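Local coordinates for uncharacterized protein (Pediococcus pentosaceus, PDB 3QKB) that is of unknown function but, as a DUF74-family protein with a predicted heavy metal-binding domain, may bind metal and forms a five-chain assembly, at residues A[39-44]-A[57-62]; A[43-48]-A[96-101]. All coordinates share one frame; numbering follows the deposited sequence.

Contact 1: A[39-44]-A[57-62]; sequences ATSSLM and DQLFDE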
ATOM      1  N   ALA A  39      12.670  -7.072  -4.562  1.00 45.29           N
ATOM      2  CA  ALA A  39      12.844  -7.635  -5.886  1.00 45.66           C
ATOM      3  C   ALA A  39      11.830  -6.975  -6.795  1.00 43.47           C
ATOM      4  O   ALA A  39      10.735  -6.619  -6.338  1.00 41.83           O
ATOM      5  CB  ALA A  39      12.632  -9.133  -5.852  1.00 46.66           C
ATOM      6  N   THR A  40      12.223  -6.758  -8.053  1.00 43.31           N
ATOM      7  CA  THR A  40      11.329  -6.275  -9.099  1.00 41.49           C
ATOM      8  C   THR A  40      11.324  -7.310 -10.247  1.00 42.77           C
ATOM      9  O   THR A  40      12.370  -7.890 -10.588  1.00 45.52           O
ATOM     10  CB  THR A  40      11.774  -4.875  -9.623  1.00 41.14           C
ATOM     11  OG1 THR A  40      11.790  -3.933  -8.538  1.00 41.05           O
ATOM     12  CG2 THR A  40      10.858  -4.374 -10.726  1.00 38.28           C
ATOM     13  N   SER A  41      10.153  -7.563 -10.812  1.00 41.57           N
ATOM     14  CA  SER A  41      10.053  -8.341 -12.041  1.00 43.81           C
ATOM     15  C   SER A  41       9.067  -7.686 -12.965  1.00 41.39           C
ATOM     16  O   SER A  41       8.134  -7.049 -12.518  1.00 39.47           O
ATOM     17  CB  SER A  41       9.610  -9.769 -11.744  1.00 45.57           C
ATOM     18  OG  SER A  41       8.427  -9.743 -10.969  1.00 47.85           O
ATOM     19  N   SER A  42       9.292  -7.869 -14.258  1.00 42.33           N
ATOM     20  CA  SER A  42       8.518  -7.207 -15.282  1.00 41.66           C
ATOM     21  C   SER A  42       8.425  -8.026 -16.571  1.00 43.65           C
ATOM     22  O   SER A  42       9.234  -8.956 -16.795  1.00 46.07           O
ATOM     23  CB  SER A  42       9.121  -5.832 -15.589  1.00 41.25           C
ATOM     24  OG  SER A  42      10.361  -5.949 -16.281  1.00 43.40           O
ATOM     25  N   LEU A  43       7.431  -7.693 -17.396  1.00 42.82           N
ATOM     26  CA  LEU A  43       7.337  -8.239 -18.732  1.00 45.34           C
ATOM     27  C   LEU A  43       6.744  -7.240 -19.679  1.00 44.88           C
ATOM     28  O   LEU A  43       6.087  -6.329 -19.259  1.00 42.83           O
ATOM     29  CB  LEU A  43       6.527  -9.549 -18.742  1.00 46.92           C
ATOM     30  CG  LEU A  43       5.045  -9.528 -18.366  1.00 45.96           C
ATOM     31  CD1 LEU A  43       4.185  -9.064 -19.533  1.00 46.37           C
ATOM     32  CD2 LEU A  43       4.609 -10.952 -17.897  1.00 46.61           C
HETATM   33  N   MSE A  44       6.985  -7.450 -20.972  1.00 47.55           N
HETATM   34  CA  MSE A  44       6.480  -6.591 -22.032  1.00 47.76           C
HETATM   35  C   MSE A  44       5.283  -7.267 -22.705  1.00 49.48           C
HETATM   36  O   MSE A  44       5.392  -8.416 -23.142  1.00 51.70           O
HETATM   37  CB  MSE A  44       7.581  -6.330 -23.074  1.00 49.77           C
HETATM   38  CG  MSE A  44       7.235  -5.274 -24.116  1.00 49.40           C
HETATM   39 SE   MSE A  44       8.527  -5.196 -25.553  0.75 48.85          SE
HETATM   40  CE  MSE A  44       9.358  -3.541 -25.103  1.00 50.58           C
ATOM     41  N   ASP A  57       0.244 -12.806 -12.776  1.00 50.97           N
ATOM     42  CA  ASP A  57       0.440 -14.017 -11.961  1.00 54.03           C
ATOM     43  C   ASP A  57       1.908 -14.481 -11.948  1.00 54.13           C
ATOM     44  O   ASP A  57       2.511 -14.631 -10.874  1.00 53.59           O
ATOM     45  CB  ASP A  57      -0.475 -15.158 -12.461  1.00 58.19           C
ATOM     46  CG  ASP A  57      -1.994 -14.922 -12.131  1.00 61.29           C
ATOM     47  OD1 ASP A  57      -2.377 -13.907 -11.436  1.00 61.86           O
ATOM     48  OD2 ASP A  57      -2.794 -15.780 -12.584  1.00 66.78           O
ATOM     49  N   GLN A  58       2.471 -14.617 -13.149  1.00 55.36           N
ATOM     50  CA  GLN A  58       3.901 -14.934 -13.365  1.00 56.69           C
ATOM     51  C   GLN A  58       4.830 -14.070 -12.550  1.00 53.42           C
ATOM     52  O   GLN A  58       5.813 -14.553 -11.989  1.00 54.40           O
ATOM     53  CB  GLN A  58       4.326 -14.673 -14.817  1.00 57.75           C
ATOM     54  CG  GLN A  58       3.581 -15.356 -15.904  1.00 63.56           C
ATOM     55  CD  GLN A  58       3.842 -14.690 -17.220  1.00 66.71           C
ATOM     56  OE1 GLN A  58       2.911 -14.421 -17.995  1.00 70.29           O
ATOM     57  NE2 GLN A  58       5.115 -14.380 -17.480  1.00 67.01           N
ATOM     58  N   LEU A  59       4.561 -12.766 -12.598  1.00 50.41           N
ATOM     59  CA  LEU A  59       5.462 -11.762 -12.076  1.00 48.13           C
ATOM     60  C   LEU A  59       5.505 -11.815 -10.555  1.00 47.56           C
ATOM     61  O   LEU A  59       6.569 -11.669  -9.965  1.00 47.18           O
ATOM     62  CB  LEU A  59       5.050 -10.365 -12.570  1.00 45.69           C
ATOM     63  CG  LEU A  59       5.143 -10.089 -14.073  1.00 46.12           C
ATOM     64  CD1 LEU A  59       4.572  -8.736 -14.368  1.00 43.10           C
ATOM     65  CD2 LEU A  59       6.574 -10.166 -14.577  1.00 47.21           C
ATOM     66  N   PHE A  60       4.356 -12.039  -9.923  1.00 48.06           N
ATOM     67  CA  PHE A  60       4.324 -12.258  -8.478  1.00 48.36           C
ATOM     68  C   PHE A  60       5.170 -13.475  -8.085  1.00 51.79           C
ATOM     69  O   PHE A  60       5.935 -13.390  -7.130  1.00 51.89           O
ATOM     70  CB  PHE A  60       2.893 -12.452  -7.960  1.00 48.47           C
ATOM     71  CG  PHE A  60       2.052 -11.206  -7.987  1.00 45.25           C
ATOM     72  CD1 PHE A  60       2.380 -10.113  -7.198  1.00 42.79           C
ATOM     73  CD2 PHE A  60       0.906 -11.135  -8.787  1.00 45.37           C
ATOM     74  CE1 PHE A  60       1.602  -8.943  -7.225  1.00 40.69           C
ATOM     75  CE2 PHE A  60       0.121  -9.978  -8.809  1.00 43.33           C
ATOM     76  CZ  PHE A  60       0.471  -8.882  -8.022  1.00 40.52           C
ATOM     77  N   ASP A  61       5.027 -14.591  -8.818  1.00 55.37           N
ATOM     78  CA  ASP A  61       5.842 -15.798  -8.574  1.00 59.03           C
ATOM     79  C   ASP A  61       7.320 -15.509  -8.702  1.00 59.08           C
ATOM     80  O   ASP A  61       8.104 -15.901  -7.833  1.00 59.73           O
ATOM     81  CB  ASP A  61       5.480 -16.943  -9.540  1.00 62.89           C
ATOM     82  CG  ASP A  61       4.413 -17.893  -8.979  1.00 67.66           C
ATOM     83  OD1 ASP A  61       3.589 -17.474  -8.125  1.00 68.86           O
ATOM     84  OD2 ASP A  61       4.389 -19.073  -9.419  1.00 74.11           O
ATOM     85  N   GLU A  62       7.688 -14.813  -9.784  1.00 59.03           N
ATOM     86  CA  GLU A  62       9.088 -14.448 -10.052  1.00 60.07           C
ATOM     87  C   GLU A  62       9.631 -13.539  -8.959  1.00 57.61           C
ATOM     88  O   GLU A  62      10.729 -13.752  -8.480  1.00 58.79           O
ATOM     89  CB  GLU A  62       9.232 -13.771 -11.432  1.00 60.45           C
ATOM     90  CG  GLU A  62      10.708 -13.616 -11.959  1.00 65.14           C
ATOM     91  CD  GLU A  62      10.803 -12.733 -13.235  1.00 68.43           C
ATOM     92  OE1 GLU A  62      10.153 -13.097 -14.250  1.00 72.65           O
ATOM     93  OE2 GLU A  62      11.513 -11.680 -13.209  1.00 67.84           O
TER
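Ser-41 and Leu-59 join the end of strand 31-44 to the helix segment that runs roughly antiparallel over it, their CA atoms 5.7 Å apart and the segment axes 153° apart in direction. The tight part of the contact is buried. Ser-41 OG donates to the carbonyl O of Leu-59 at 2.9 Å, reaching it from the flank of the C=O bond and tilted 33° out of its plane. With chi1 at 53°, OG stands between its own backbone N and carbonyl carbon, aimed at the helix. The CD2 methyl of Leu-59 lies on the strand backbone, 3.5 Å from Ser-42 C, while its branches also meet Leu-43, the CD2 methyls of the two leucines 3.9 Å apart. The solvent side is looser. There Gln-58, an exposed residue, sets the NE2 end of its amide against Leu-43 CD2 at 3.5 Å, the two side chains crossing at about a right angle, and the extended chain of Glu-62 brings its carboxylate beside Ser-41, CD 3.5 Å from Ser-41 CB. With an alanine at Ser-41 the Leu-59 carbonyl would probably lose its tie to the strand. Chemically, one side-chain-to-backbone hydrogen bond probably helps hold this turn of the helix on the strand, as does Lys-66 NZ bonding to Thr-40 O, and polar chains border the apolar patch of Leu-43 and Leu-59 toward solvent.

Contact 2: A[43-48]-A[96-101]; sequences LMLASE and KFLVVH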
ATOM      1  N   LEU A  43       7.431  -7.693 -17.396  1.00 42.82           N
ATOM      2  CA  LEU A  43       7.337  -8.239 -18.732  1.00 45.34           C
ATOM      3  C   LEU A  43       6.744  -7.240 -19.679  1.00 44.88           C
ATOM      4  O   LEU A  43       6.087  -6.329 -19.259  1.00 42.83           O
ATOM      5  CB  LEU A  43       6.527  -9.549 -18.742  1.00 46.92           C
ATOM      6  CG  LEU A  43       5.045  -9.528 -18.366  1.00 45.96           C
ATOM      7  CD1 LEU A  43       4.185  -9.064 -19.533  1.00 46.37           C
ATOM      8  CD2 LEU A  43       4.609 -10.952 -17.897  1.00 46.61           C
HETATM    9  N   MSE A  44       6.985  -7.450 -20.972  1.00 47.55           N
HETATM   10  CA  MSE A  44       6.480  -6.591 -22.032  1.00 47.76           C
HETATM   11  C   MSE A  44       5.283  -7.267 -22.705  1.00 49.48           C
HETATM   12  O   MSE A  44       5.392  -8.416 -23.142  1.00 51.70           O
HETATM   13  CB  MSE A  44       7.581  -6.330 -23.074  1.00 49.77           C
HETATM   14  CG  MSE A  44       7.235  -5.274 -24.116  1.00 49.40           C
HETATM   15 SE   MSE A  44       8.527  -5.196 -25.553  0.75 48.85          SE
HETATM   16  CE  MSE A  44       9.358  -3.541 -25.103  1.00 50.58           C
ATOM     17  N   LEU A  45       4.166  -6.530 -22.811  1.00 48.89           N
ATOM     18  CA  LEU A  45       2.952  -7.008 -23.473  1.00 50.96           C
ATOM     19  C   LEU A  45       3.051  -6.855 -24.992  1.00 54.50           C
ATOM     20  O   LEU A  45       3.571  -5.839 -25.481  1.00 54.85           O
ATOM     21  CB  LEU A  45       1.741  -6.237 -22.984  1.00 48.97           C
ATOM     22  CG  LEU A  45       1.330  -6.412 -21.506  1.00 47.38           C
ATOM     23  CD1 LEU A  45       0.393  -5.308 -21.087  1.00 45.24           C
ATOM     24  CD2 LEU A  45       0.701  -7.805 -21.266  1.00 47.56           C
ATOM     25  N   ALA A  46       2.561  -7.866 -25.738  1.00 58.07           N
ATOM     26  CA  ALA A  46       2.270  -7.700 -27.181  1.00 61.28           C
ATOM     27  C   ALA A  46       1.064  -6.789 -27.325  1.00 61.05           C
ATOM     28  O   ALA A  46       0.239  -6.702 -26.404  1.00 59.28           O
ATOM     29  CB  ALA A  46       1.994  -9.029 -27.845  1.00 64.59           C
ATOM     30  N   SER A  47       0.952  -6.128 -28.480  1.00 63.54           N
ATOM     31  CA  SER A  47      -0.169  -5.189 -28.758  1.00 64.34           C
ATOM     32  C   SER A  47      -1.541  -5.822 -28.536  1.00 65.64           C
ATOM     33  O   SER A  47      -2.449  -5.197 -27.979  1.00 64.15           O
ATOM     34  CB  SER A  47      -0.117  -4.692 -30.204  1.00 67.10           C
ATOM     35  OG  SER A  47       1.201  -4.399 -30.601  1.00 70.11           O
ATOM     36  N   GLU A  48      -1.667  -7.069 -29.002  1.00 69.21           N
ATOM     37  CA  GLU A  48      -2.901  -7.871 -28.869  1.00 71.48           C
ATOM     38  C   GLU A  48      -3.219  -8.358 -27.432  1.00 68.94           C
ATOM     39  O   GLU A  48      -4.323  -8.852 -27.189  1.00 70.41           O
ATOM     40  CB  GLU A  48      -2.869  -9.079 -29.852  1.00 76.21           C
ATOM     41  CG  GLU A  48      -1.758 -10.176 -29.587  1.00 79.38           C
ATOM     42  CD  GLU A  48      -0.435  -9.957 -30.389  1.00 82.91           C
ATOM     43  OE1 GLU A  48      -0.095  -8.775 -30.719  1.00 81.64           O
ATOM     44  OE2 GLU A  48       0.266 -10.979 -30.658  1.00 87.45           O
ATOM     45  N   LYS A  96       2.157  -1.323 -22.079  1.00 42.40           N
ATOM     46  CA  LYS A  96       3.316  -2.025 -22.690  1.00 44.02           C
ATOM     47  C   LYS A  96       4.092  -2.877 -21.695  1.00 42.90           C
ATOM     48  O   LYS A  96       4.588  -3.911 -22.092  1.00 44.97           O
ATOM     49  CB  LYS A  96       4.261  -1.033 -23.360  1.00 45.25           C
ATOM     50  CG  LYS A  96       5.297  -1.631 -24.307  1.00 49.93           C
ATOM     51  CD  LYS A  96       4.660  -2.016 -25.664  1.00 56.90           C
ATOM     52  CE  LYS A  96       5.602  -2.830 -26.578  1.00 61.11           C
ATOM     53  NZ  LYS A  96       4.801  -3.624 -27.551  1.00 64.10           N
ATOM     54  N   PHE A  97       4.235  -2.443 -20.429  1.00 40.26           N
ATOM     55  CA  PHE A  97       4.910  -3.256 -19.405  1.00 39.25           C
ATOM     56  C   PHE A  97       4.053  -3.443 -18.162  1.00 37.54           C
ATOM     57  O   PHE A  97       3.396  -2.500 -17.701  1.00 36.39           O
ATOM     58  CB  PHE A  97       6.229  -2.641 -18.985  1.00 38.92           C
ATOM     59  CG  PHE A  97       7.129  -2.338 -20.109  1.00 41.02           C
ATOM     60  CD1 PHE A  97       7.982  -3.303 -20.602  1.00 42.82           C
ATOM     61  CD2 PHE A  97       7.132  -1.076 -20.692  1.00 40.95           C
ATOM     62  CE1 PHE A  97       8.827  -3.017 -21.669  1.00 45.58           C
ATOM     63  CE2 PHE A  97       7.979  -0.784 -21.761  1.00 42.73           C
ATOM     64  CZ  PHE A  97       8.818  -1.754 -22.255  1.00 44.71           C
ATOM     65  N   LEU A  98       4.069  -4.672 -17.634  1.00 37.62           N
ATOM     66  CA  LEU A  98       3.526  -4.999 -16.335  1.00 36.17           C
ATOM     67  C   LEU A  98       4.718  -5.175 -15.392  1.00 36.05           C
ATOM     68  O   LEU A  98       5.638  -5.881 -15.697  1.00 37.92           O
ATOM     69  CB  LEU A  98       2.691  -6.283 -16.412  1.00 37.04           C
ATOM     70  CG  LEU A  98       1.518  -6.308 -17.414  1.00 37.72           C
ATOM     71  CD1 LEU A  98       0.683  -7.600 -17.271  1.00 37.40           C
ATOM     72  CD2 LEU A  98       0.627  -5.058 -17.273  1.00 33.98           C
ATOM     73  N   VAL A  99       4.687  -4.495 -14.259  1.00 34.70           N
ATOM     74  CA  VAL A  99       5.788  -4.470 -13.306  1.00 34.27           C
ATOM     75  C   VAL A  99       5.248  -4.814 -11.910  1.00 33.89           C
ATOM     76  O   VAL A  99       4.242  -4.239 -11.486  1.00 33.33           O
ATOM     77  CB  VAL A  99       6.416  -3.060 -13.260  1.00 33.78           C
ATOM     78  CG1 VAL A  99       7.600  -2.982 -12.220  1.00 32.39           C
ATOM     79  CG2 VAL A  99       6.827  -2.630 -14.676  1.00 33.41           C
ATOM     80  N   VAL A 100       5.888  -5.779 -11.243  1.00 34.79           N
ATOM     81  CA  VAL A 100       5.676  -6.056  -9.817  1.00 34.60           C
ATOM     82  C   VAL A 100       6.949  -5.716  -9.038  1.00 35.28           C
ATOM     83  O   VAL A 100       8.058  -6.030  -9.498  1.00 36.58           O
ATOM     84  CB  VAL A 100       5.334  -7.543  -9.575  1.00 35.74           C
ATOM     85  CG1 VAL A 100       5.435  -7.887  -8.073  1.00 34.60           C
ATOM     86  CG2 VAL A 100       3.960  -7.846 -10.097  1.00 35.18           C
ATOM     87  N   HIS A 101       6.790  -5.065  -7.884  1.00 34.67           N
ATOM     88  CA  HIS A 101       7.850  -4.980  -6.883  1.00 35.38           C
ATOM     89  C   HIS A 101       7.397  -5.729  -5.674  1.00 36.06           C
ATOM     90  O   HIS A 101       6.308  -5.469  -5.181  1.00 35.81           O
ATOM     91  CB  HIS A 101       8.098  -3.538  -6.474  1.00 34.88           C
ATOM     92  CG  HIS A 101       8.132  -2.598  -7.617  1.00 34.21           C
ATOM     93  ND1 HIS A 101       9.223  -2.496  -8.448  1.00 34.83           N
ATOM     94  CD2 HIS A 101       7.202  -1.742  -8.094  1.00 33.03           C
ATOM     95  CE1 HIS A 101       8.958  -1.618  -9.393  1.00 37.03           C
ATOM     96  NE2 HIS A 101       7.738  -1.149  -9.203  1.00 34.88           N
TER
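An antiparallel beta ladder joins Leu-43 and Met-44, at the end of strand 31-44, to Leu-98 and Phe-97 of strand 94-109. Leu-43 and Leu-98 form a hydrogen-bonded pair, exchanging two backbone bonds of 3.1 Å, from Leu-43 N to Leu-98 O and from Leu-98 N to Leu-43 O. Met-44 and Phe-97 make the next, non-hydrogen-bonded pair. Beyond it the chain leaves the strand, yet Leu-45 N still donates to Lys-96 O at 2.7 Å. Lys-96 bends at chi2 (77°), which brings its amine back across the contact, and NZ donates to Leu-45 O at 3.3 Å almost head-on to the carbonyl, the angle at O being 164°.

On one face of the sheet the selenomethionine Met-44 and Phe-97 lie side by side and point the same way. The CE methyl of Met-44 meets ring atom CZ of Phe-97 at 3.4 Å, and SE sits obliquely 5.4 Å from the ring centroid, a Met-aromatic contact. Lys-96 CG covers one face of the ring toward its rim, and Tyr-53 of the second subunit also meets the ring. Leu-43 and Leu-98 lie on the other face of the sheet, Leu-43 CD1 4.4 Å from Leu-98 CG. There Leu-45, just past the strand end, crosses Leu-98 at about a right angle and reaches it with both branches, CD1 3.8 Å from Leu-98 CD2. Phe-56 and Leu-59 of the helix rest on Leu-98.

On its opposite edge strand 94-109 pairs with strand 78-91, where Lys-96 and Phe-97 both face Val-89. The ladder thus runs beside a classic beta bulge, in a sheet that carries a helix on its leucine face and a neighbouring subunit on its phenylalanine face.

How the contacts relate
Contacts 1 and 2 start from the same end of strand 31-44, their centres about 10 Å apart; their segments overlap at Leu-43 and Met-44, of which Leu-43 works in both, its side chain meeting helix 56-73 while its backbone pairs with strand 94-109. Further back along the strand the two are tied directly: Ser-41 O lies 2.9 Å from Val-100 N, and Thr-40 OG1 lies 2.9 Å from His-101 ND1, each a probable hydrogen bond. Leu-59 links them too, CD1 packing 3.3 Å from Leu-98 O. Helix 56-73 and strands 31-44 and 94-109 thus form one layered unit, and both contacts also touch the second subunit of the five-chain assembly.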